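Local atomic coordinates of aldo-keto reductase family 1 member C1 (Caenorhabditis elegans, PDB entry 1QWK), a protein that probably reduces aldehyde or keto groups with NADPH as hydride donor, in the manner of the aldose reductase family of TIM-barrel enzymes. Residues D47-S50 against V51-N54; T80-W83 against T84-A88; A117-N120 against D121-E125. One frame throughout, in Å; residues are numbered along the deposited sequence.

Contact 1. Residues D47-S50 against V51-N54; sequences DTAS and VYQN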
ATOM      1  N   ASP A  47       5.081  -4.396   3.198  1.00 17.72           N
ATOM      2  CA  ASP A  47       4.344  -4.493   1.942  1.00 18.28           C
ATOM      3  C   ASP A  47       5.299  -4.564   0.760  1.00 16.72           C
ATOM      4  O   ASP A  47       6.137  -3.682   0.577  1.00 18.53           O
ATOM      5  CB  ASP A  47       3.434  -3.272   1.775  1.00 20.69           C
ATOM      6  CG  ASP A  47       2.554  -3.370   0.552  1.00 21.53           C
ATOM      7  OD1 ASP A  47       1.429  -3.914   0.665  1.00 23.26           O
ATOM      8  OD2 ASP A  47       2.988  -2.927  -0.533  1.00 23.43           O
ATOM      9  N   THR A  48       5.169  -5.615  -0.039  1.00 18.02           N
ATOM     10  CA  THR A  48       6.025  -5.792  -1.198  1.00 18.78           C
ATOM     11  C   THR A  48       5.200  -6.230  -2.404  1.00 18.93           C
ATOM     12  O   THR A  48       3.965  -6.229  -2.359  1.00 17.78           O
ATOM     13  CB  THR A  48       7.136  -6.830  -0.900  1.00 20.66           C
ATOM     14  OG1 THR A  48       8.070  -6.862  -1.984  1.00 24.41           O
ATOM     15  CG2 THR A  48       6.540  -8.210  -0.699  1.00 23.48           C
ATOM     16  N   ALA A  49       5.888  -6.596  -3.480  1.00 18.65           N
ATOM     17  CA  ALA A  49       5.229  -7.030  -4.707  1.00 19.33           C
ATOM     18  C   ALA A  49       6.241  -7.762  -5.567  1.00 19.31           C
ATOM     19  O   ALA A  49       7.422  -7.416  -5.572  1.00 20.93           O
ATOM     20  CB  ALA A  49       4.681  -5.823  -5.463  1.00 17.70           C
ATOM     21  N   SER A  50       5.786  -8.772  -6.298  1.00 20.50           N
ATOM     22  CA  SER A  50       6.699  -9.523  -7.145  1.00 19.96           C
ATOM     23  C   SER A  50       7.411  -8.602  -8.136  1.00 21.15           C
ATOM     24  O   SER A  50       8.594  -8.785  -8.420  1.00 19.86           O
ATOM     25  CB  SER A  50       5.954 -10.630  -7.902  1.00 21.91           C
ATOM     26  OG  SER A  50       5.038 -10.094  -8.837  1.00 24.87           O
ATOM     27  N   VAL A  51       6.704  -7.594  -8.640  1.00 19.31           N
ATOM     28  CA  VAL A  51       7.292  -6.686  -9.620  1.00 19.52           C
ATOM     29  C   VAL A  51       8.415  -5.784  -9.090  1.00 19.25           C
ATOM     30  O   VAL A  51       9.217  -5.265  -9.871  1.00 19.84           O
ATOM     31  CB  VAL A  51       6.197  -5.801 -10.281  1.00 19.79           C
ATOM     32  CG1 VAL A  51       5.771  -4.691  -9.338  1.00 19.73           C
ATOM     33  CG2 VAL A  51       6.705  -5.247 -11.607  1.00 19.64           C
ATOM     34  N   TYR A  52       8.484  -5.594  -7.775  1.00 18.69           N
ATOM     35  CA  TYR A  52       9.535  -4.749  -7.199  1.00 20.28           C
ATOM     36  C   TYR A  52      10.901  -5.423  -7.267  1.00 19.58           C
ATOM     37  O   TYR A  52      11.934  -4.762  -7.155  1.00 20.48           O
ATOM     38  CB  TYR A  52       9.257  -4.421  -5.727  1.00 18.71           C
ATOM     39  CG  TYR A  52       7.945  -3.731  -5.434  1.00 21.56           C
ATOM     40  CD1 TYR A  52       7.266  -3.015  -6.420  1.00 23.53           C
ATOM     41  CD2 TYR A  52       7.384  -3.795  -4.160  1.00 22.84           C
ATOM     42  CE1 TYR A  52       6.051  -2.386  -6.141  1.00 22.68           C
ATOM     43  CE2 TYR A  52       6.178  -3.171  -3.870  1.00 24.05           C
ATOM     44  CZ  TYR A  52       5.514  -2.473  -4.865  1.00 23.19           C
ATOM     45  OH  TYR A  52       4.295  -1.903  -4.575  1.00 25.49           O
ATOM     46  N   GLN A  53      10.898  -6.740  -7.424  1.00 20.53           N
ATOM     47  CA  GLN A  53      12.133  -7.516  -7.492  1.00 22.48           C
ATOM     48  C   GLN A  53      12.946  -7.382  -6.202  1.00 22.08           C
ATOM     49  O   GLN A  53      14.177  -7.445  -6.228  1.00 23.68           O
ATOM     50  CB  GLN A  53      12.992  -7.062  -8.679  1.00 22.77           C
ATOM     51  CG  GLN A  53      12.259  -6.937 -10.016  1.00 23.54           C
ATOM     52  CD  GLN A  53      11.458  -8.172 -10.380  1.00 25.79           C
ATOM     53  OE1 GLN A  53      11.787  -9.287  -9.973  1.00 25.95           O
ATOM     54  NE2 GLN A  53      10.403  -7.979 -11.166  1.00 25.02           N
ATOM     55  N   ASN A  54      12.266  -7.191  -5.075  1.00 22.12           N
ATOM     56  CA  ASN A  54      12.969  -7.066  -3.802  1.00 21.96           C
ATOM     57  C   ASN A  54      12.496  -8.079  -2.761  1.00 22.25           C
ATOM     58  O   ASN A  54      12.869  -7.987  -1.593  1.00 23.25           O
ATOM     59  CB  ASN A  54      12.828  -5.646  -3.237  1.00 22.98           C
ATOM     60  CG  ASN A  54      11.390  -5.278  -2.914  1.00 22.87           C
ATOM     61  OD1 ASN A  54      10.525  -6.139  -2.837  1.00 23.60           O
ATOM     62  ND2 ASN A  54      11.138  -3.985  -2.709  1.00 24.58           N
TER

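Contact 2. Residues T80-W83 against T84-A88; sequences TKAW and THELA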
ATOM      1  N   THR A  80       2.106  -9.265  -0.200  1.00 15.85           N
ATOM      2  CA  THR A  80       2.766  -9.210  -1.487  1.00 17.07           C
ATOM      3  C   THR A  80       1.682  -9.172  -2.551  1.00 16.23           C
ATOM      4  O   THR A  80       0.500  -9.383  -2.253  1.00 15.35           O
ATOM      5  CB  THR A  80       3.770 -10.366  -1.735  1.00 18.24           C
ATOM      6  OG1 THR A  80       4.597 -10.015  -2.855  1.00 19.68           O
ATOM      7  CG2 THR A  80       3.058 -11.670  -2.039  1.00 19.97           C
ATOM      8  N   LYS A  81       2.078  -8.886  -3.786  1.00 17.30           N
ATOM      9  CA  LYS A  81       1.112  -8.748  -4.866  1.00 17.62           C
ATOM     10  C   LYS A  81       1.512  -9.431  -6.161  1.00 17.48           C
ATOM     11  O   LYS A  81       2.691  -9.447  -6.533  1.00 18.40           O
ATOM     12  CB  LYS A  81       0.890  -7.259  -5.144  1.00 17.57           C
ATOM     13  CG  LYS A  81       0.830  -6.379  -3.905  1.00 18.76           C
ATOM     14  CD  LYS A  81       0.552  -4.929  -4.282  1.00 21.19           C
ATOM     15  CE  LYS A  81       0.871  -3.984  -3.132  1.00 21.65           C
ATOM     16  NZ  LYS A  81       2.350  -3.931  -2.881  1.00 21.80           N
ATOM     17  N   ALA A  82       0.522  -9.979  -6.856  1.00 17.58           N
ATOM     18  CA  ALA A  82       0.763 -10.649  -8.133  1.00 17.20           C
ATOM     19  C   ALA A  82       0.775  -9.601  -9.240  1.00 17.29           C
ATOM     20  O   ALA A  82      -0.090  -8.730  -9.279  1.00 17.18           O
ATOM     21  CB  ALA A  82      -0.344 -11.677  -8.396  1.00 16.18           C
ATOM     22  N   TRP A  83       1.761  -9.679 -10.131  1.00 16.88           N
ATOM     23  CA  TRP A  83       1.870  -8.727 -11.234  1.00 16.45           C
ATOM     24  C   TRP A  83       0.944  -9.138 -12.388  1.00 17.30           C
ATOM     25  O   TRP A  83       0.333 -10.207 -12.354  1.00 17.21           O
ATOM     26  CB  TRP A  83       3.324  -8.628 -11.711  1.00 17.19           C
ATOM     27  CG  TRP A  83       3.572  -7.481 -12.637  1.00 18.32           C
ATOM     28  CD1 TRP A  83       4.240  -7.521 -13.826  1.00 17.88           C
ATOM     29  CD2 TRP A  83       3.127  -6.124 -12.473  1.00 18.38           C
ATOM     30  NE1 TRP A  83       4.234  -6.278 -14.416  1.00 18.84           N
ATOM     31  CE2 TRP A  83       3.560  -5.402 -13.608  1.00 18.06           C
ATOM     32  CE3 TRP A  83       2.405  -5.451 -11.476  1.00 19.21           C
ATOM     33  CZ2 TRP A  83       3.291  -4.035 -13.779  1.00 18.10           C
ATOM     34  CZ3 TRP A  83       2.137  -4.091 -11.645  1.00 18.84           C
ATOM     35  CH2 TRP A  83       2.581  -3.400 -12.790  1.00 18.99           C
ATOM     36  N   THR A  84       0.849  -8.289 -13.409  1.00 18.98           N
ATOM     37  CA  THR A  84      -0.048  -8.526 -14.540  1.00 17.61           C
ATOM     38  C   THR A  84       0.027  -9.872 -15.267  1.00 18.17           C
ATOM     39  O   THR A  84      -1.001 -10.402 -15.687  1.00 18.72           O
ATOM     40  CB  THR A  84       0.080  -7.381 -15.576  1.00 18.90           C
ATOM     41  OG1 THR A  84       1.444  -7.251 -15.998  1.00 20.25           O
ATOM     42  CG2 THR A  84      -0.382  -6.065 -14.963  1.00 19.62           C
ATOM     43  N   HIS A  85       1.225 -10.427 -15.418  1.00 18.02           N
ATOM     44  CA  HIS A  85       1.368 -11.702 -16.106  1.00 21.03           C
ATOM     45  C   HIS A  85       0.975 -12.875 -15.206  1.00 20.85           C
ATOM     46  O   HIS A  85       0.670 -13.966 -15.688  1.00 22.26           O
ATOM     47  CB  HIS A  85       2.807 -11.882 -16.607  1.00 21.67           C
ATOM     48  CG  HIS A  85       3.828 -11.936 -15.514  1.00 27.03           C
ATOM     49  ND1 HIS A  85       3.975 -10.934 -14.581  1.00 28.65           N
ATOM     50  CD2 HIS A  85       4.761 -12.871 -15.211  1.00 29.61           C
ATOM     51  CE1 HIS A  85       4.955 -11.245 -13.751  1.00 31.11           C
ATOM     52  NE2 HIS A  85       5.449 -12.417 -14.112  1.00 30.84           N
ATOM     53  N   GLU A  86       0.967 -12.647 -13.898  1.00 19.54           N
ATOM     54  CA  GLU A  86       0.606 -13.691 -12.954  1.00 20.02           C
ATOM     55  C   GLU A  86      -0.910 -13.762 -12.763  1.00 19.15           C
ATOM     56  O   GLU A  86      -1.431 -14.715 -12.186  1.00 19.76           O
ATOM     57  CB  GLU A  86       1.329 -13.444 -11.624  1.00 20.42           C
ATOM     58  CG  GLU A  86       2.843 -13.351 -11.814  1.00 25.43           C
ATOM     59  CD  GLU A  86       3.612 -13.019 -10.543  1.00 29.10           C
ATOM     60  OE1 GLU A  86       3.296 -12.002  -9.890  1.00 27.37           O
ATOM     61  OE2 GLU A  86       4.549 -13.778 -10.213  1.00 30.50           O
ATOM     62  N   LEU A  87      -1.620 -12.757 -13.270  1.00 19.08           N
ATOM     63  CA  LEU A  87      -3.080 -12.707 -13.158  1.00 21.03           C
ATOM     64  C   LEU A  87      -3.761 -13.562 -14.221  1.00 21.75           C
ATOM     65  O   LEU A  87      -4.945 -13.877 -14.104  1.00 23.18           O
ATOM     66  CB  LEU A  87      -3.565 -11.266 -13.313  1.00 20.80           C
ATOM     67  CG  LEU A  87      -3.022 -10.254 -12.306  1.00 20.51           C
ATOM     68  CD1 LEU A  87      -3.504  -8.855 -12.682  1.00 22.29           C
ATOM     69  CD2 LEU A  87      -3.477 -10.628 -10.906  1.00 21.75           C
ATOM     70  N   ALA A  88      -3.009 -13.915 -15.258  1.00 23.29           N
ATOM     71  CA  ALA A  88      -3.527 -14.728 -16.356  1.00 23.94           C
ATOM     72  C   ALA A  88      -4.033 -16.086 -15.882  1.00 25.31           C
ATOM     73  O   ALA A  88      -3.579 -16.613 -14.868  1.00 24.08           O
ATOM     74  CB  ALA A  88      -2.443 -14.918 -17.410  1.00 23.77           C
TER

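Contact 3. Residues A117-N120 against D121-E125; sequences AAFN and DDMSE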
ATOM      1  N   ALA A 117      -5.893  -5.659 -14.570  1.00 17.91           N
ATOM      2  CA  ALA A 117      -5.609  -5.971 -15.973  1.00 16.75           C
ATOM      3  C   ALA A 117      -4.457  -6.938 -16.245  1.00 16.74           C
ATOM      4  O   ALA A 117      -3.306  -6.645 -15.926  1.00 17.81           O
ATOM      5  CB  ALA A 117      -5.363  -4.673 -16.722  1.00 16.16           C
ATOM      6  N   ALA A 118      -4.773  -8.076 -16.864  1.00 17.60           N
ATOM      7  CA  ALA A 118      -3.768  -9.087 -17.182  1.00 17.56           C
ATOM      8  C   ALA A 118      -3.019  -8.783 -18.483  1.00 17.68           C
ATOM      9  O   ALA A 118      -3.590  -8.254 -19.437  1.00 15.96           O
ATOM     10  CB  ALA A 118      -4.427 -10.467 -17.270  1.00 17.31           C
ATOM     11  N   PHE A 119      -1.736  -9.137 -18.500  1.00 16.67           N
ATOM     12  CA  PHE A 119      -0.854  -8.937 -19.653  1.00 17.57           C
ATOM     13  C   PHE A 119       0.002 -10.184 -19.840  1.00 18.84           C
ATOM     14  O   PHE A 119       0.032 -11.063 -18.975  1.00 19.88           O
ATOM     15  CB  PHE A 119       0.098  -7.756 -19.415  1.00 17.16           C
ATOM     16  CG  PHE A 119      -0.528  -6.398 -19.592  1.00 17.63           C
ATOM     17  CD1 PHE A 119      -0.213  -5.615 -20.702  1.00 19.28           C
ATOM     18  CD2 PHE A 119      -1.382  -5.876 -18.633  1.00 17.40           C
ATOM     19  CE1 PHE A 119      -0.743  -4.331 -20.845  1.00 18.92           C
ATOM     20  CE2 PHE A 119      -1.917  -4.596 -18.769  1.00 17.92           C
ATOM     21  CZ  PHE A 119      -1.593  -3.823 -19.875  1.00 18.84           C
ATOM     22  N   ASN A 120       0.698 -10.266 -20.971  1.00 20.34           N
ATOM     23  CA  ASN A 120       1.591 -11.394 -21.211  1.00 20.28           C
ATOM     24  C   ASN A 120       2.924 -11.011 -20.553  1.00 22.36           C
ATOM     25  O   ASN A 120       3.026  -9.947 -19.951  1.00 21.25           O
ATOM     26  CB  ASN A 120       1.757 -11.647 -22.717  1.00 19.33           C
ATOM     27  CG  ASN A 120       2.439 -10.505 -23.440  1.00 20.82           C
ATOM     28  OD1 ASN A 120       2.418  -9.361 -22.989  1.00 20.80           O
ATOM     29  ND2 ASN A 120       3.035 -10.813 -24.589  1.00 23.24           N
ATOM     30  N   ASP A 121       3.931 -11.873 -20.673  1.00 25.44           N
ATOM     31  CA  ASP A 121       5.252 -11.669 -20.065  1.00 28.95           C
ATOM     32  C   ASP A 121       5.927 -10.300 -20.197  1.00 28.12           C
ATOM     33  O   ASP A 121       6.375  -9.728 -19.201  1.00 27.76           O
ATOM     34  CB  ASP A 121       6.228 -12.736 -20.571  1.00 33.19           C
ATOM     35  CG  ASP A 121       5.815 -14.144 -20.178  1.00 37.92           C
ATOM     36  OD1 ASP A 121       4.671 -14.543 -20.492  1.00 42.65           O
ATOM     37  OD2 ASP A 121       6.636 -14.857 -19.561  1.00 40.99           O
ATOM     38  N   ASP A 122       6.031  -9.772 -21.411  1.00 27.27           N
ATOM     39  CA  ASP A 122       6.695  -8.483 -21.581  1.00 27.50           C
ATOM     40  C   ASP A 122       5.703  -7.340 -21.721  1.00 27.86           C
ATOM     41  O   ASP A 122       6.057  -6.237 -22.147  1.00 24.55           O
ATOM     42  CB  ASP A 122       7.618  -8.522 -22.799  1.00 30.89           C
ATOM     43  CG  ASP A 122       6.860  -8.468 -24.099  1.00 31.88           C
ATOM     44  OD1 ASP A 122       5.855  -9.195 -24.231  1.00 34.29           O
ATOM     45  OD2 ASP A 122       7.278  -7.699 -24.992  1.00 34.42           O
ATOM     46  N   MET A 123       4.459  -7.614 -21.346  1.00 24.90           N
ATOM     47  CA  MET A 123       3.397  -6.626 -21.411  1.00 24.79           C
ATOM     48  C   MET A 123       3.248  -6.020 -22.799  1.00 24.63           C
ATOM     49  O   MET A 123       2.943  -4.832 -22.947  1.00 24.81           O
ATOM     50  CB  MET A 123       3.637  -5.525 -20.375  1.00 26.32           C
ATOM     51  CG  MET A 123       3.548  -6.024 -18.943  1.00 26.44           C
ATOM     52  SD  MET A 123       3.682  -4.716 -17.716  1.00 28.46           S
ATOM     53  CE  MET A 123       2.031  -4.042 -17.791  1.00 26.97           C
ATOM     54  N   SER A 124       3.470  -6.840 -23.819  1.00 23.47           N
ATOM     55  CA  SER A 124       3.336  -6.379 -25.195  1.00 22.92           C
ATOM     56  C   SER A 124       1.943  -6.718 -25.712  1.00 22.07           C
ATOM     57  O   SER A 124       1.560  -6.290 -26.796  1.00 23.06           O
ATOM     58  CB  SER A 124       4.387  -7.037 -26.089  1.00 22.60           C
ATOM     59  OG  SER A 124       4.247  -8.441 -26.079  1.00 21.37           O
ATOM     60  N   GLU A 125       1.185  -7.484 -24.931  1.00 21.17           N
ATOM     61  CA  GLU A 125      -0.162  -7.862 -25.334  1.00 20.95           C
ATOM     62  C   GLU A 125      -1.117  -7.925 -24.154  1.00 20.46           C
ATOM     63  O   GLU A 125      -0.749  -8.369 -23.068  1.00 21.04           O
ATOM     64  CB  GLU A 125      -0.144  -9.214 -26.053  1.00 22.90           C
ATOM     65  CG  GLU A 125       0.456  -9.153 -27.457  1.00 27.03           C
ATOM     66  CD  GLU A 125       0.621 -10.517 -28.094  1.00 30.99           C
ATOM     67  OE1 GLU A 125      -0.192 -11.421 -27.806  1.00 31.00           O
ATOM     68  OE2 GLU A 125       1.559 -10.681 -28.905  1.00 33.25           O
TER

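Contact 1. Residues D47-S50 against V51-N54
Ala49 and Tyr52 meet where the chain leaves strand 45-47 of a TIM barrel, in a short 3-10 turn that leads toward helix 55-68. The methyl of Ala49 serves as a floor for the phenol: its CB lies 3.4 Å from the centroid of the Tyr52 ring, a CH-pi contact well centred over one face. The ring gets there because Tyr52 CG stands anti to its own carbonyl carbon (chi1 -58°), which folds the side chain back over the preceding residues. The backbone closes the same loop, with Tyr52 N bonded to Ala49 O at 3.0 Å and Gln53 N to Ser50 O at 3.2 Å.

Tyr52 is probably the proton donor, and its OH makes a weak hydrogen bond to the buried Lys81 of strand 77-82, whose NZ also forms a salt bridge with Asp47 OD2. Ser50, buried, turns its side chain away from 51-54, with OG between the backbone nitrogen and the carbonyl carbon, and bonds to Glu86 OE1. Across the turn, Thr48 before it and Asn54 just ahead of helix 55-68 slide past each other in opposite directions, and Thr48 OG1 donates to Asn54 OD1 at 2.7 Å, lying in the plane of the amide carbonyl.

Contact 2. Residues T80-W83 against T84-A88
Trp83 and Glu86 grip each other at the end of strand 77-82, the point where a strand of the TIM barrel gives way to the loop before helix 92-103. The grip works both ways. Glu86 OE1 reaches back to accept the backbone Trp83 N at 2.8 Å, through its anti lone pair and along a nearly straight bond (165°), while Glu86 N returns a bond of 3.0 Å to Trp83 O. That carbonyl takes a second, weak bond from Leu87 N at 3.3 Å.

Around the indole the neighbours divide between face and edge. With its CG anti to the backbone nitrogen (chi1 -168°), the Trp83 ring runs beside Thr84, whose CG2 stands over the six-membered ring, 4.2 Å from its centroid. His85 comes instead to the rim: its ND1 is 3.5 Å from Trp83 CD1, the planes are steeply inclined at 68°, and neither ring covers the other.

Further out, Glu86 OE1 also takes the bond from Ser50, so the carboxylate joins two loops, and His114, probably a substrate-binding residue, meets the Trp83 ring edge-to-face. Two residues before Trp83, the end of Lys81 leads away from 84-88 to the catalytic side of the barrel, where it probably assists Tyr52. Leu87 packs against Val134 and Phe138 of helix 131-143, while its CD2 rests 4.1 Å from Ala82 CB.

Contact 3. Residues A117-N120 against D121-E125
Asn120 carries its CG between the backbone nitrogen and the carbonyl carbon (chi1 65°), which turns the amide inward over the residues of the hairpin loop that joins strands 118-119 and 126-127. From there both ends of the amide are used. ND2 donates to Ser124 OG at 3.1 Å, almost straight (172°) and in the amide plane. OD1 accepts Glu125 N at 3.0 Å, from above the carbonyl plane, and also a weak bond from Ser124 N. The main chain of Asn120 is engaged as well: its O receives Met123 N at 3.1 Å, closing a type I beta turn, and its N gives a 3.2 Å bond to Glu125 O.

In the apolar part of the loop, Met123 bends at its last torsion (chi3 78°) and lays its methyl over the Phe119 ring, with CE 3.8 Å from the centroid; SD sits farther above the same ring, a Met-aromatic contact. His126 and His307 also meet this ring.

With an alanine here in place of Asn120 the amide is gone, which would probably leave Glu125 N without its acceptor and Ser124 OG without the donor that meets it, so that this part of the loop is held by fewer bonds. Because Ser124 OG in turn donates a hydrogen bond to Asp122 OD1 at 2.6 Å, the bonds run in one direction from amide to carboxylate, and the negative charge at their end is likely to strengthen them.

How the contacts relate
The three contacts show how barrel loops change in chemistry with depth. Contact 1 is buried, contact 2 partly so, and contact 3 lies on the surface, its centre about 23 Å from the centre of the chain, against about 11 Å for that of contact 1. Contacts 1 and 2 follow neighbouring parallel strands, 45-47 and 77-82, and are joined by charge and hydroxyl; contact 3 belongs to a small antiparallel hairpin instead. Contact 2 is the intermediary: Thr84 O is probably bonded to Phe119 N, and Trp83 NE1 packs on Met123 SD at 3.7 Å, whereas contacts 1 and 3 do not touch. A methyl rests on an aromatic face in all three, but the surface loop relies most on its side-chain amide.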